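Local structure of glyoxalase-like domain protein (3P8A) at residues V131-M137 / K148-Y153; L23-I29 / F166-W170; R37-P41 / I263-Y268; G106-I110 / Y245-I249. The protein is of unknown function but belongs to the glyoxalase-like (VOC) family, whose relatives typically use cupped beta sheets to bind small molecules, often with a metal ion. One frame throughout, in Å; residues are numbered along the deposited sequence.

How the contacts relate
From the N terminus, 23-29 opens contact 2, 37-41 opens contact 3 and 106-110 opens contact 4 before any of them is closed. Contact 1 is a local hairpin, closed across ten intervening residues and nested inside the loops of the other three. Segment 166-170 then closes contact 2, 245-249 closes contact 4 and 263-268 closes contact 3. Contact 4 therefore nests in contact 3, while contact 2 crosses both. Contacts 1 and 2 lie in the eight-strand sheet, where strands 147-155 and 166-170 are neighbours. Contact 4 joins that sheet to the seven-strand one, and contact 3, about 12 Å away between centres, fastens the loop at 37-41 to the second sheet.

Contact 1 of 4, residues V131-M137 / K148-Y153; sequences VVGPIQM and KWQLLY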
loop_
_atom_site.group_PDB
_atom_site.type_symbol
_atom_site.label_atom_id
_atom_site.label_comp_id
_atom_site.label_asym_id
_atom_site.label_seq_id
_atom_site.Cartn_x
_atom_site.Cartn_y
_atom_site.Cartn_z
ATOM N N VAL A 131 -11.987 -12.747 -6.670
ATOM C CA VAL A 131 -11.281 -11.511 -6.991
ATOM C C VAL A 131 -12.282 -10.480 -7.533
ATOM O O VAL A 131 -13.321 -10.873 -8.040
ATOM C CB VAL A 131 -10.081 -11.723 -7.968
ATOM C CG1 VAL A 131 -9.074 -12.723 -7.426
ATOM C CG2 VAL A 131 -10.550 -12.133 -9.368
ATOM N N VAL A 132 -11.969 -9.179 -7.402
ATOM C CA VAL A 132 -12.730 -8.057 -7.970
ATOM C C VAL A 132 -11.774 -7.345 -8.915
ATOM O O VAL A 132 -10.670 -6.965 -8.518
ATOM C CB VAL A 132 -13.388 -7.091 -6.953
ATOM C CG1 VAL A 132 -13.973 -5.863 -7.643
ATOM C CG2 VAL A 132 -14.474 -7.795 -6.148
ATOM N N GLY A 133 -12.161 -7.270 -10.178
ATOM C CA GLY A 133 -11.341 -6.635 -11.193
ATOM C C GLY A 133 -10.826 -7.550 -12.284
ATOM O O GLY A 133 -11.259 -8.695 -12.376
ATOM N N PRO A 134 -9.885 -7.080 -13.130
ATOM C CA PRO A 134 -9.191 -5.775 -13.077
ATOM C C PRO A 134 -10.070 -4.544 -13.249
ATOM O O PRO A 134 -10.959 -4.516 -14.112
ATOM C CB PRO A 134 -8.114 -5.891 -14.161
ATOM C CG PRO A 134 -7.963 -7.363 -14.401
ATOM C CD PRO A 134 -9.330 -7.930 -14.194
ATOM N N ILE A 135 -9.838 -3.548 -12.371
ATOM C CA ILE A 135 -10.525 -2.259 -12.340
ATOM C C ILE A 135 -9.631 -1.249 -13.064
ATOM O O ILE A 135 -8.517 -0.985 -12.601
ATOM C CB ILE A 135 -10.816 -1.804 -10.878
ATOM C CG1 ILE A 135 -11.667 -2.835 -10.067
ATOM C CG2 ILE A 135 -11.411 -0.385 -10.824
ATOM C CD1 ILE A 135 -13.132 -3.016 -10.502
ATOM N N GLN A 136 -10.129 -0.657 -14.169
ATOM C CA GLN A 136 -9.391 0.380 -14.906
ATOM C C GLN A 136 -9.386 1.694 -14.108
ATOM O O GLN A 136 -10.411 2.105 -13.557
ATOM C CB GLN A 136 -9.971 0.576 -16.315
ATOM C CG GLN A 136 -9.112 -0.049 -17.436
ATOM C CD GLN A 136 -7.745 0.586 -17.649
ATOM O OE1 GLN A 136 -7.509 1.779 -17.392
ATOM N NE2 GLN A 136 -6.818 -0.201 -18.164
HETATM N N MSE A 137 -8.201 2.315 -13.983
HETATM C CA MSE A 137 -8.022 3.517 -13.175
HETATM C C MSE A 137 -7.204 4.561 -13.916
HETATM O O MSE A 137 -6.338 4.224 -14.726
HETATM C CB MSE A 137 -7.243 3.164 -11.896
HETATM C CG MSE A 137 -7.964 2.245 -10.922
HETATM SE SE MSE A 137 -9.354 3.118 -9.847
HETATM C CE MSE A 137 -8.291 4.481 -8.952
ATOM N N LYS A 148 -2.305 5.987 -16.368
ATOM C CA LYS A 148 -3.250 4.867 -16.326
ATOM C C LYS A 148 -2.714 3.593 -15.664
ATOM O O LYS A 148 -1.514 3.287 -15.718
ATOM C CB LYS A 148 -3.824 4.553 -17.720
ATOM C CG LYS A 148 -4.595 5.707 -18.359
ATOM C CD LYS A 148 -5.740 5.230 -19.253
ATOM C CE LYS A 148 -5.395 5.181 -20.719
ATOM N NZ LYS A 148 -6.600 4.928 -21.550
ATOM N N TRP A 149 -3.624 2.860 -15.018
ATOM C CA TRP A 149 -3.307 1.599 -14.363
ATOM C C TRP A 149 -4.553 0.746 -14.155
ATOM O O TRP A 149 -5.680 1.222 -14.346
ATOM C CB TRP A 149 -2.543 1.842 -13.034
ATOM C CG TRP A 149 -3.344 2.463 -11.932
ATOM C CD1 TRP A 149 -3.963 1.809 -10.910
ATOM C CD2 TRP A 149 -3.599 3.863 -11.726
ATOM N NE1 TRP A 149 -4.540 2.710 -10.048
ATOM C CE2 TRP A 149 -4.333 3.980 -10.523
ATOM C CE3 TRP A 149 -3.255 5.037 -12.428
ATOM C CZ2 TRP A 149 -4.778 5.215 -10.035
ATOM C CZ3 TRP A 149 -3.679 6.261 -11.930
ATOM C CH2 TRP A 149 -4.426 6.342 -10.745
ATOM N N GLN A 150 -4.335 -0.510 -13.766
ATOM C CA GLN A 150 -5.388 -1.459 -13.419
ATOM C C GLN A 150 -5.136 -1.968 -12.014
ATOM O O GLN A 150 -3.988 -2.198 -11.638
ATOM C CB GLN A 150 -5.412 -2.672 -14.355
ATOM C CG GLN A 150 -5.642 -2.354 -15.821
ATOM C CD GLN A 150 -5.353 -3.600 -16.613
ATOM O OE1 GLN A 150 -4.293 -3.750 -17.234
ATOM N NE2 GLN A 150 -6.219 -4.586 -16.482
ATOM N N LEU A 151 -6.209 -2.177 -11.260
ATOM C CA LEU A 151 -6.147 -2.738 -9.915
ATOM C C LEU A 151 -6.912 -4.064 -9.873
ATOM O O LEU A 151 -7.882 -4.244 -10.603
ATOM C CB LEU A 151 -6.731 -1.776 -8.872
ATOM C CG LEU A 151 -6.058 -0.403 -8.746
ATOM C CD1 LEU A 151 -6.727 0.403 -7.690
ATOM C CD2 LEU A 151 -4.583 -0.525 -8.411
ATOM N N LEU A 152 -6.475 -4.988 -9.025
ATOM C CA LEU A 152 -7.145 -6.270 -8.817
ATOM C C LEU A 152 -7.184 -6.464 -7.312
ATOM O O LEU A 152 -6.184 -6.226 -6.625
ATOM C CB LEU A 152 -6.392 -7.411 -9.507
ATOM C CG LEU A 152 -6.978 -8.833 -9.370
ATOM C CD1 LEU A 152 -8.210 -9.024 -10.251
ATOM C CD2 LEU A 152 -5.922 -9.855 -9.686
ATOM N N TYR A 153 -8.358 -6.807 -6.798
ATOM C CA TYR A 153 -8.556 -6.986 -5.374
ATOM C C TYR A 153 -8.890 -8.402 -5.018
ATOM O O TYR A 153 -9.570 -9.089 -5.786
ATOM C CB TYR A 153 -9.690 -6.107 -4.896
ATOM C CG TYR A 153 -9.420 -4.628 -5.067
ATOM C CD1 TYR A 153 -8.699 -3.919 -4.112
ATOM C CD2 TYR A 153 -9.972 -3.917 -6.127
ATOM C CE1 TYR A 153 -8.466 -2.554 -4.246
ATOM C CE2 TYR A 153 -9.782 -2.539 -6.248
ATOM C CZ TYR A 153 -9.009 -1.868 -5.313
ATOM O OH TYR A 153 -8.837 -0.519 -5.389
#
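Val-132 pairs with Tyr-153, and Ile-135 and Met-137 with Leu-151 and Trp-149, in an antiparallel beta hairpin whose short strand axes run at 158°. The register slips by one residue between Val-132 and Ile-135: a beta bulge, containing Gly-133 and the cis peptide before Pro-134. Two-way backbone bonding resumes beyond the bulge, where Ile-135 N lies 2.7 Å from Leu-151 O. At Gly-133 the backbone angles and the nearby carbonyl of Leu-151 leave no room for a CB. Pro-134 runs alongside Gln-150, its CB 3.3 Å from Gln-150 NE2; on the face that carries Gln-150, the side chain of Gln-136 crosses it with the amide planes nearly parallel, and Gln-136 NE2 is bonded to Glu-171. On the other face, Tyr-153 OH accepts from Phe-94 N. There too Trp-149 CG sits between the backbone N and carbonyl carbon (chi1 69°), laying the indole against the selenomethionine Met-137, whose CB makes a CH-pi contact 3.4 Å from the centroid of the Trp-149 five-membered ring.

Contact 2 of 4, residues L23-I29 / F166-W170; sequences LKFDHII and FFIQW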
loop_
_atom_site.group_PDB
_atom_site.type_symbol
_atom_site.label_atom_id
_atom_site.label_comp_id
_atom_site.label_asym_id
_atom_site.label_seq_id
_atom_site.Cartn_x
_atom_site.Cartn_y
_atom_site.Cartn_z
ATOM N N LEU A 23 5.974 -10.533 -8.185
ATOM C CA LEU A 23 5.368 -9.480 -7.357
ATOM C C LEU A 23 6.433 -8.693 -6.637
ATOM O O LEU A 23 7.374 -9.272 -6.109
ATOM C CB LEU A 23 4.397 -10.068 -6.301
ATOM C CG LEU A 23 3.211 -10.827 -6.821
ATOM C CD1 LEU A 23 2.419 -11.429 -5.699
ATOM C CD2 LEU A 23 2.328 -9.946 -7.631
ATOM N N LYS A 24 6.259 -7.377 -6.580
ATOM C CA LYS A 24 7.150 -6.475 -5.851
ATOM C C LYS A 24 6.292 -5.472 -5.102
ATOM O O LYS A 24 5.154 -5.223 -5.496
ATOM C CB LYS A 24 8.088 -5.726 -6.809
ATOM C CG LYS A 24 9.122 -6.600 -7.499
ATOM C CD LYS A 24 9.924 -5.776 -8.485
ATOM C CE LYS A 24 11.117 -6.526 -9.027
ATOM N NZ LYS A 24 11.889 -5.698 -9.996
ATOM N N PHE A 25 6.845 -4.863 -4.049
ATOM C CA PHE A 25 6.138 -3.830 -3.288
ATOM C C PHE A 25 5.994 -2.577 -4.174
ATOM O O PHE A 25 6.971 -2.147 -4.776
ATOM C CB PHE A 25 6.948 -3.498 -2.006
ATOM C CG PHE A 25 6.368 -2.371 -1.196
ATOM C CD1 PHE A 25 5.301 -2.591 -0.338
ATOM C CD2 PHE A 25 6.871 -1.082 -1.308
ATOM C CE1 PHE A 25 4.745 -1.541 0.381
ATOM C CE2 PHE A 25 6.309 -0.032 -0.587
ATOM C CZ PHE A 25 5.262 -0.272 0.258
ATOM N N ASP A 26 4.773 -2.016 -4.281
ATOM C CA ASP A 26 4.592 -0.795 -5.056
ATOM C C ASP A 26 4.463 0.430 -4.176
ATOM O O ASP A 26 5.249 1.363 -4.298
ATOM C CB ASP A 26 3.403 -0.890 -6.021
ATOM C CG ASP A 26 3.495 0.162 -7.110
ATOM O OD1 ASP A 26 4.399 0.047 -7.974
ATOM O OD2 ASP A 26 2.666 1.095 -7.100
ATOM N N HIS A 27 3.443 0.454 -3.319
ATOM C CA HIS A 27 3.237 1.611 -2.476
ATOM C C HIS A 27 2.457 1.267 -1.222
ATOM O O HIS A 27 1.894 0.178 -1.126
ATOM C CB HIS A 27 2.597 2.791 -3.272
ATOM C CG HIS A 27 1.246 2.527 -3.867
ATOM N ND1 HIS A 27 1.103 1.942 -5.111
ATOM C CD2 HIS A 27 0.019 2.837 -3.394
ATOM C CE1 HIS A 27 -0.191 1.925 -5.354
ATOM N NE2 HIS A 27 -0.881 2.418 -4.332
ATOM N N ILE A 28 2.519 2.163 -0.224
ATOM C CA ILE A 28 1.764 2.067 1.004
ATOM C C ILE A 28 0.824 3.267 1.023
ATOM O O ILE A 28 1.217 4.355 0.615
ATOM C CB ILE A 28 2.658 1.954 2.291
ATOM C CG1 ILE A 28 1.793 1.744 3.550
ATOM C CG2 ILE A 28 3.669 3.115 2.449
ATOM C CD1 ILE A 28 2.545 1.099 4.726
ATOM N N ILE A 29 -0.406 3.071 1.470
ATOM C CA ILE A 29 -1.403 4.139 1.530
ATOM C C ILE A 29 -1.549 4.644 2.917
ATOM O O ILE A 29 -1.846 3.872 3.835
ATOM C CB ILE A 29 -2.772 3.696 0.954
ATOM C CG1 ILE A 29 -2.620 3.196 -0.493
ATOM C CG2 ILE A 29 -3.822 4.829 1.026
ATOM C CD1 ILE A 29 -3.251 1.906 -0.690
ATOM N N PHE A 166 -3.481 -5.323 -2.322
ATOM C CA PHE A 166 -4.064 -5.392 -3.655
ATOM C C PHE A 166 -2.986 -5.251 -4.714
ATOM O O PHE A 166 -1.828 -4.997 -4.379
ATOM C CB PHE A 166 -5.217 -4.384 -3.819
ATOM C CG PHE A 166 -4.815 -2.936 -3.695
ATOM C CD1 PHE A 166 -4.699 -2.336 -2.448
ATOM C CD2 PHE A 166 -4.594 -2.158 -4.827
ATOM C CE1 PHE A 166 -4.342 -0.993 -2.337
ATOM C CE2 PHE A 166 -4.252 -0.812 -4.712
ATOM C CZ PHE A 166 -4.138 -0.236 -3.471
ATOM N N PHE A 167 -3.352 -5.501 -5.981
ATOM C CA PHE A 167 -2.391 -5.548 -7.076
ATOM C C PHE A 167 -2.548 -4.390 -8.032
ATOM O O PHE A 167 -3.657 -3.921 -8.258
ATOM C CB PHE A 167 -2.577 -6.871 -7.861
ATOM C CG PHE A 167 -2.471 -8.136 -7.032
ATOM C CD1 PHE A 167 -1.251 -8.780 -6.871
ATOM C CD2 PHE A 167 -3.608 -8.719 -6.477
ATOM C CE1 PHE A 167 -1.155 -9.959 -6.116
ATOM C CE2 PHE A 167 -3.508 -9.886 -5.713
ATOM C CZ PHE A 167 -2.281 -10.520 -5.573
ATOM N N ILE A 168 -1.440 -3.974 -8.625
ATOM C CA ILE A 168 -1.400 -2.909 -9.596
ATOM C C ILE A 168 -0.582 -3.316 -10.820
ATOM O O ILE A 168 0.497 -3.891 -10.704
ATOM C CB ILE A 168 -0.881 -1.547 -8.996
ATOM C CG1 ILE A 168 -1.156 -0.351 -9.961
ATOM C CG2 ILE A 168 0.624 -1.606 -8.574
ATOM C CD1 ILE A 168 -1.122 1.060 -9.236
ATOM N N GLN A 169 -1.094 -2.948 -11.981
ATOM C CA GLN A 169 -0.386 -3.075 -13.242
ATOM C C GLN A 169 -0.502 -1.706 -13.911
ATOM O O GLN A 169 -1.596 -1.274 -14.288
ATOM C CB GLN A 169 -0.927 -4.183 -14.157
ATOM C CG GLN A 169 0.047 -4.438 -15.324
ATOM C CD GLN A 169 -0.525 -5.322 -16.397
ATOM O OE1 GLN A 169 -0.984 -6.437 -16.146
ATOM N NE2 GLN A 169 -0.435 -4.866 -17.625
ATOM N N TRP A 170 0.631 -1.018 -13.993
ATOM C CA TRP A 170 0.742 0.300 -14.626
ATOM C C TRP A 170 0.684 0.120 -16.152
ATOM O O TRP A 170 1.326 -0.803 -16.684
ATOM C CB TRP A 170 2.081 0.949 -14.205
ATOM C CG TRP A 170 2.133 1.307 -12.754
ATOM C CD1 TRP A 170 2.797 0.638 -11.766
ATOM C CD2 TRP A 170 1.505 2.431 -12.126
ATOM N NE1 TRP A 170 2.594 1.261 -10.557
ATOM C CE2 TRP A 170 1.839 2.386 -10.754
ATOM C CE3 TRP A 170 0.720 3.496 -12.595
ATOM C CZ2 TRP A 170 1.376 3.344 -9.837
ATOM C CZ3 TRP A 170 0.236 4.425 -11.680
ATOM C CH2 TRP A 170 0.556 4.338 -10.316
#
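Asp-26 reaches from strand 24-31 to Ile-168 and Trp-170 of strand 166-170 within the large mixed sheet of the glyoxalase-like domain. The two strands flank strand 106-113, which separates them, so the contact is made by side chains alone; the short axes stand 8.5 Å apart at 104°. Asp-26 and His-27 both face Cys-111 in a classic beta bulge. The side chain of Asp-26 starts with CB 3.8 Å from Ile-168 CG2. Asp-26 CG, anti to the backbone N (chi1 -162°), stays 3.7 Å from Ile-168 CG2, and the carboxylate then arrives at the indole edge, its plane turned 45° from the ring. There Trp-170 NE1 gives weak, long bonds to both oxygens, 3.4 Å to Asp-26 OD1 being the shorter. Asp-26 OD2 has a much firmer partner: its anti lone pair receives His-27 ND1 at 2.7 Å, in the imidazole plane, which fixes the rotation of that ring while Tyr-69 stacks on it. Arg-177 makes a cation-pi contact with Trp-170, and a bound glycerol lies about 4 Å from the same indole, consistent with a pocket here. At the two ends of 23-29, Leu-23 CD2 meets the edge of Phe-167, and Ile-29 CD1 approaches the Phe-166 ring in its plane, 3.5 Å from CE1 of Phe-166.

Contact 3 of 4, residues R37-P41 / I263-Y268; sequences RFSFP and IRGAIY
Phe-38, Phe-40 and Pro-41, on an irregular loop, pack against Ile-263, Arg-264 and Tyr-268 of a hairpin closed by a type I' turn from Ile-263 to Ala-266, with 8.4 Å between Phe-40 CA and Ile-263 CA, the closest CA pair. The turn joins strands 259-263 and 266-272 at one edge of the second sheet. Phe-38 and Ile-263 approach from opposite directions: the isoleucine sends CD1 to the ring edge, 3.5 Å from Phe-38 CE1. The proline ring reaches the same methyl from its own side, Pro-41 CD lying 3.8 Å from Ile-263 CD1. Arg-264 brings its aliphatic CG up to Phe-38 CE1, while its NH1 is bonded to Gln-105. Deeper in, Phe-40 stands T-shaped on Tyr-268: the phenyl edge enters over the phenol face with the planes at 86° and the centroids 4.9 Å apart, Phe-40 CZ being 3.5 Å from Tyr-268 CZ. The phenol oxygen of Tyr-268 is hydrogen-bonded to His-30 ND1. Between these two segments the adhesion is thus apolar and aromatic, while Arg-264 NH1 and Tyr-268 OH find their partners, Gln-105 and His-30, outside both segments.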
loop_
_atom_site.group_PDB
_atom_site.type_symbol
_atom_site.label_atom_id
_atom_site.label_comp_id
_atom_site.label_asym_id
_atom_site.label_seq_id
_atom_site.Cartn_x
_atom_site.Cartn_y
_atom_site.Cartn_z
ATOM N N ARG A 37 -2.875 20.830 3.273
ATOM C CA ARG A 37 -2.090 21.604 4.237
ATOM C C ARG A 37 -0.841 20.843 4.662
ATOM O O ARG A 37 0.102 21.433 5.193
ATOM C CB ARG A 37 -2.943 21.871 5.499
ATOM C CG ARG A 37 -4.176 22.746 5.260
ATOM C CD ARG A 37 -5.164 22.669 6.413
ATOM N NE ARG A 37 -4.738 23.470 7.561
ATOM C CZ ARG A 37 -4.988 24.770 7.707
ATOM N NH1 ARG A 37 -4.559 25.417 8.783
ATOM N NH2 ARG A 37 -5.663 25.435 6.775
ATOM N N PHE A 38 -0.867 19.525 4.466
ATOM C CA PHE A 38 0.141 18.594 4.939
ATOM C C PHE A 38 1.485 18.610 4.246
ATOM O O PHE A 38 1.562 18.636 3.025
ATOM C CB PHE A 38 -0.445 17.160 5.015
ATOM C CG PHE A 38 0.485 16.132 5.622
ATOM C CD1 PHE A 38 0.494 15.907 6.992
ATOM C CD2 PHE A 38 1.375 15.423 4.829
ATOM C CE1 PHE A 38 1.374 14.983 7.557
ATOM C CE2 PHE A 38 2.267 14.509 5.397
ATOM C CZ PHE A 38 2.257 14.291 6.758
ATOM N N SER A 39 2.538 18.468 5.057
ATOM C CA SER A 39 3.929 18.251 4.688
ATOM C C SER A 39 4.552 17.403 5.799
ATOM O O SER A 39 4.080 17.437 6.936
ATOM C CB SER A 39 4.688 19.570 4.539
ATOM O OG SER A 39 4.620 20.350 5.721
ATOM N N PHE A 40 5.579 16.621 5.473
ATOM C CA PHE A 40 6.304 15.815 6.441
ATOM C C PHE A 40 7.159 16.717 7.343
ATOM O O PHE A 40 7.642 17.753 6.870
ATOM C CB PHE A 40 7.221 14.821 5.711
ATOM C CG PHE A 40 6.623 13.451 5.588
ATOM C CD1 PHE A 40 5.879 13.097 4.471
ATOM C CD2 PHE A 40 6.813 12.505 6.581
ATOM C CE1 PHE A 40 5.326 11.815 4.355
ATOM C CE2 PHE A 40 6.259 11.231 6.466
ATOM C CZ PHE A 40 5.515 10.898 5.360
ATOM N N PRO A 41 7.395 16.317 8.625
ATOM C CA PRO A 41 8.232 17.132 9.524
ATOM C C PRO A 41 9.636 17.364 8.968
ATOM O O PRO A 41 10.282 16.427 8.495
ATOM C CB PRO A 41 8.273 16.298 10.806
ATOM C CG PRO A 41 7.040 15.487 10.750
ATOM C CD PRO A 41 6.886 15.122 9.326
ATOM N N ILE A 263 2.869 10.244 12.872
ATOM C CA ILE A 263 2.116 11.287 12.212
ATOM C C ILE A 263 0.833 10.784 11.586
ATOM O O ILE A 263 0.844 9.804 10.839
ATOM C CB ILE A 263 3.031 12.102 11.249
ATOM C CG1 ILE A 263 2.323 13.342 10.692
ATOM C CG2 ILE A 263 3.695 11.233 10.164
ATOM C CD1 ILE A 263 3.299 14.537 10.425
ATOM N N ARG A 264 -0.293 11.423 11.960
ATOM C CA ARG A 264 -1.639 11.134 11.456
ATOM C C ARG A 264 -1.969 9.658 11.443
ATOM O O ARG A 264 -2.425 9.152 10.416
ATOM C CB ARG A 264 -1.839 11.754 10.046
ATOM C CG ARG A 264 -1.553 13.263 9.963
ATOM C CD ARG A 264 -2.679 14.098 10.523
ATOM N NE ARG A 264 -2.714 15.419 9.897
ATOM C CZ ARG A 264 -3.818 16.043 9.502
ATOM N NH1 ARG A 264 -5.005 15.463 9.647
ATOM N NH2 ARG A 264 -3.743 17.241 8.937
ATOM N N GLY A 265 -1.721 8.997 12.571
ATOM C CA GLY A 265 -2.023 7.585 12.797
ATOM C C GLY A 265 -1.042 6.566 12.241
ATOM O O GLY A 265 -1.280 5.366 12.377
ATOM N N ALA A 266 0.056 7.020 11.620
ATOM C CA ALA A 266 1.065 6.150 11.029
ATOM C C ALA A 266 2.441 6.347 11.675
ATOM O O ALA A 266 2.687 7.369 12.322
ATOM C CB ALA A 266 1.141 6.380 9.525
ATOM N N ILE A 267 3.301 5.326 11.593
ATOM C CA ILE A 267 4.641 5.403 12.182
ATOM C C ILE A 267 5.656 5.222 11.085
ATOM O O ILE A 267 5.619 4.216 10.377
ATOM C CB ILE A 267 4.877 4.413 13.357
ATOM C CG1 ILE A 267 3.773 4.554 14.434
ATOM C CG2 ILE A 267 6.304 4.593 13.972
ATOM C CD1 ILE A 267 3.637 3.387 15.301
ATOM N N TYR A 268 6.517 6.226 10.906
ATOM C CA TYR A 268 7.601 6.151 9.927
ATOM C C TYR A 268 8.872 5.994 10.753
ATOM O O TYR A 268 9.197 6.896 11.514
ATOM C CB TYR A 268 7.647 7.412 9.053
ATOM C CG TYR A 268 6.444 7.574 8.142
ATOM C CD1 TYR A 268 6.503 7.193 6.801
ATOM C CD2 TYR A 268 5.247 8.102 8.619
ATOM C CE1 TYR A 268 5.396 7.329 5.959
ATOM C CE2 TYR A 268 4.133 8.240 7.787
ATOM C CZ TYR A 268 4.218 7.866 6.452
ATOM O OH TYR A 268 3.122 8.009 5.628
#

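Contact 4 of 4, residues G106-I110 / Y245-I249; sequences GFKNI and YHSVI
Phe-107 and Tyr-245 meet where strand 106-110 of the first mixed sheet crosses strand 245-249 of the second at 100°, the inter-sheet junction of this glyoxalase-like fold. Phe-107 points its CB at the partner strand, 3.6 Å from Tyr-245 CB. Two waters bridge the backbones of this pair: one joins Phe-107 N to Tyr-245 O, and the other Phe-107 O to Tyr-245 N, so the two backbones are joined here through water. The Phe-107 ring runs on past the carbonyl of His-246 and the CA of Ser-247, two residues that form a classic bulge opposite Ile-195, until its CZ comes to 3.8 Å from Val-248 CG1. Tyr-268 and His-30 also meet this phenyl edge-to-face. Lys-108 has its CB directed away from the partner strand and its NZ in a salt bridge with Glu-101, but its carbonyl O lies 3.4 Å from Tyr-245 CD2. Asn-109 contributes its backbone: CA sits over the face of the phenol in a CH-pi contact, 3.9 Å from the Tyr-245 centroid and 18° off the normal. With CG anti to the carbonyl carbon (chi1 -74°), Tyr-245 puts its ring face under Asn-109 CA and Ile-110 N, and its OH is hydrogen-bonded to Lys-163 O. Ile-110 crosses the tyrosine at about a right angle, setting its CG1 3.8 Å from Tyr-245 CE1.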
loop_
_atom_site.group_PDB
_atom_site.type_symbol
_atom_site.label_atom_id
_atom_site.label_comp_id
_atom_site.label_asym_id
_atom_site.label_seq_id
_atom_site.Cartn_x
_atom_site.Cartn_y
_atom_site.Cartn_z
ATOM N N GLY A 106 -4.304 7.028 9.153
ATOM C CA GLY A 106 -3.187 6.104 9.259
ATOM C C GLY A 106 -2.996 5.276 8.015
ATOM O O GLY A 106 -3.673 5.492 6.999
ATOM N N PHE A 107 -2.044 4.330 8.080
ATOM C CA PHE A 107 -1.794 3.417 6.978
ATOM C C PHE A 107 -3.043 2.582 6.726
ATOM O O PHE A 107 -3.646 2.054 7.671
ATOM C CB PHE A 107 -0.578 2.535 7.266
ATOM C CG PHE A 107 0.751 3.246 7.256
ATOM C CD1 PHE A 107 1.074 4.133 6.234
ATOM C CD2 PHE A 107 1.721 2.949 8.209
ATOM C CE1 PHE A 107 2.319 4.737 6.189
ATOM C CE2 PHE A 107 2.984 3.536 8.154
ATOM C CZ PHE A 107 3.268 4.454 7.161
ATOM N N LYS A 108 -3.487 2.542 5.461
ATOM C CA LYS A 108 -4.702 1.813 5.077
ATOM C C LYS A 108 -4.420 0.440 4.470
ATOM O O LYS A 108 -5.149 -0.528 4.757
ATOM C CB LYS A 108 -5.548 2.635 4.091
ATOM C CG LYS A 108 -6.106 3.959 4.661
ATOM C CD LYS A 108 -7.253 3.771 5.680
ATOM C CE LYS A 108 -6.824 4.022 7.113
ATOM N NZ LYS A 108 -7.848 3.489 8.087
ATOM N N ASN A 109 -3.404 0.370 3.598
ATOM C CA ASN A 109 -3.055 -0.857 2.895
ATOM C C ASN A 109 -1.730 -0.721 2.187
ATOM O O ASN A 109 -1.117 0.351 2.180
ATOM C CB ASN A 109 -4.150 -1.198 1.836
ATOM C CG ASN A 109 -4.371 -2.683 1.646
ATOM O OD1 ASN A 109 -3.519 -3.532 1.973
ATOM N ND2 ASN A 109 -5.521 -3.029 1.138
ATOM N N ILE A 110 -1.288 -1.828 1.573
ATOM C CA ILE A 110 -0.099 -1.868 0.718
ATOM C C ILE A 110 -0.562 -2.394 -0.630
ATOM O O ILE A 110 -1.563 -3.117 -0.727
ATOM C CB ILE A 110 1.066 -2.688 1.322
ATOM C CG1 ILE A 110 0.616 -4.151 1.657
ATOM C CG2 ILE A 110 1.650 -1.960 2.559
ATOM C CD1 ILE A 110 1.794 -5.123 1.876
ATOM N N TYR A 245 -2.134 -1.932 9.650
ATOM C CA TYR A 245 -0.860 -1.593 9.018
ATOM C C TYR A 245 -0.321 -0.531 9.979
ATOM O O TYR A 245 -0.946 0.518 10.161
ATOM C CB TYR A 245 -1.104 -1.031 7.604
ATOM C CG TYR A 245 -1.491 -2.125 6.636
ATOM C CD1 TYR A 245 -0.520 -2.911 6.019
ATOM C CD2 TYR A 245 -2.830 -2.409 6.369
ATOM C CE1 TYR A 245 -0.871 -3.953 5.164
ATOM C CE2 TYR A 245 -3.194 -3.476 5.543
ATOM C CZ TYR A 245 -2.208 -4.236 4.937
ATOM O OH TYR A 245 -2.544 -5.273 4.110
ATOM N N HIS A 246 0.736 -0.882 10.703
ATOM C CA HIS A 246 1.262 -0.127 11.817
ATOM C C HIS A 246 2.416 0.820 11.542
ATOM O O HIS A 246 2.364 1.974 11.946
ATOM C CB HIS A 246 1.610 -1.124 12.931
ATOM C CG HIS A 246 2.224 -0.520 14.156
ATOM N ND1 HIS A 246 1.436 0.052 15.147
ATOM C CD2 HIS A 246 3.519 -0.519 14.563
ATOM C CE1 HIS A 246 2.273 0.391 16.119
ATOM N NE2 HIS A 246 3.544 0.087 15.806
ATOM N N SER A 247 3.470 0.334 10.922
ATOM C CA SER A 247 4.652 1.130 10.699
ATOM C C SER A 247 5.449 0.682 9.495
ATOM O O SER A 247 5.266 -0.424 8.989
ATOM C CB SER A 247 5.540 1.116 11.951
ATOM O OG SER A 247 6.232 -0.108 12.117
ATOM N N VAL A 248 6.313 1.561 9.031
ATOM C CA VAL A 248 7.200 1.306 7.898
ATOM C C VAL A 248 8.626 1.641 8.372
ATOM O O VAL A 248 8.825 2.623 9.107
ATOM C CB VAL A 248 6.737 2.042 6.592
ATOM C CG1 VAL A 248 6.926 3.564 6.669
ATOM C CG2 VAL A 248 7.421 1.470 5.348
ATOM N N ILE A 249 9.598 0.783 8.032
ATOM C CA ILE A 249 11.003 0.977 8.400
ATOM C C ILE A 249 11.719 1.382 7.142
ATOM O O ILE A 249 11.670 0.658 6.154
ATOM C CB ILE A 249 11.662 -0.244 9.108
ATOM C CG1 ILE A 249 10.833 -0.685 10.346
ATOM C CG2 ILE A 249 13.128 0.067 9.490
ATOM C CD1 ILE A 249 11.313 -1.994 10.995
HETATM O O HOH W 1 -1.451 3.113 10.735
HETATM O O HOH W 2 -4.616 -0.466 8.758
#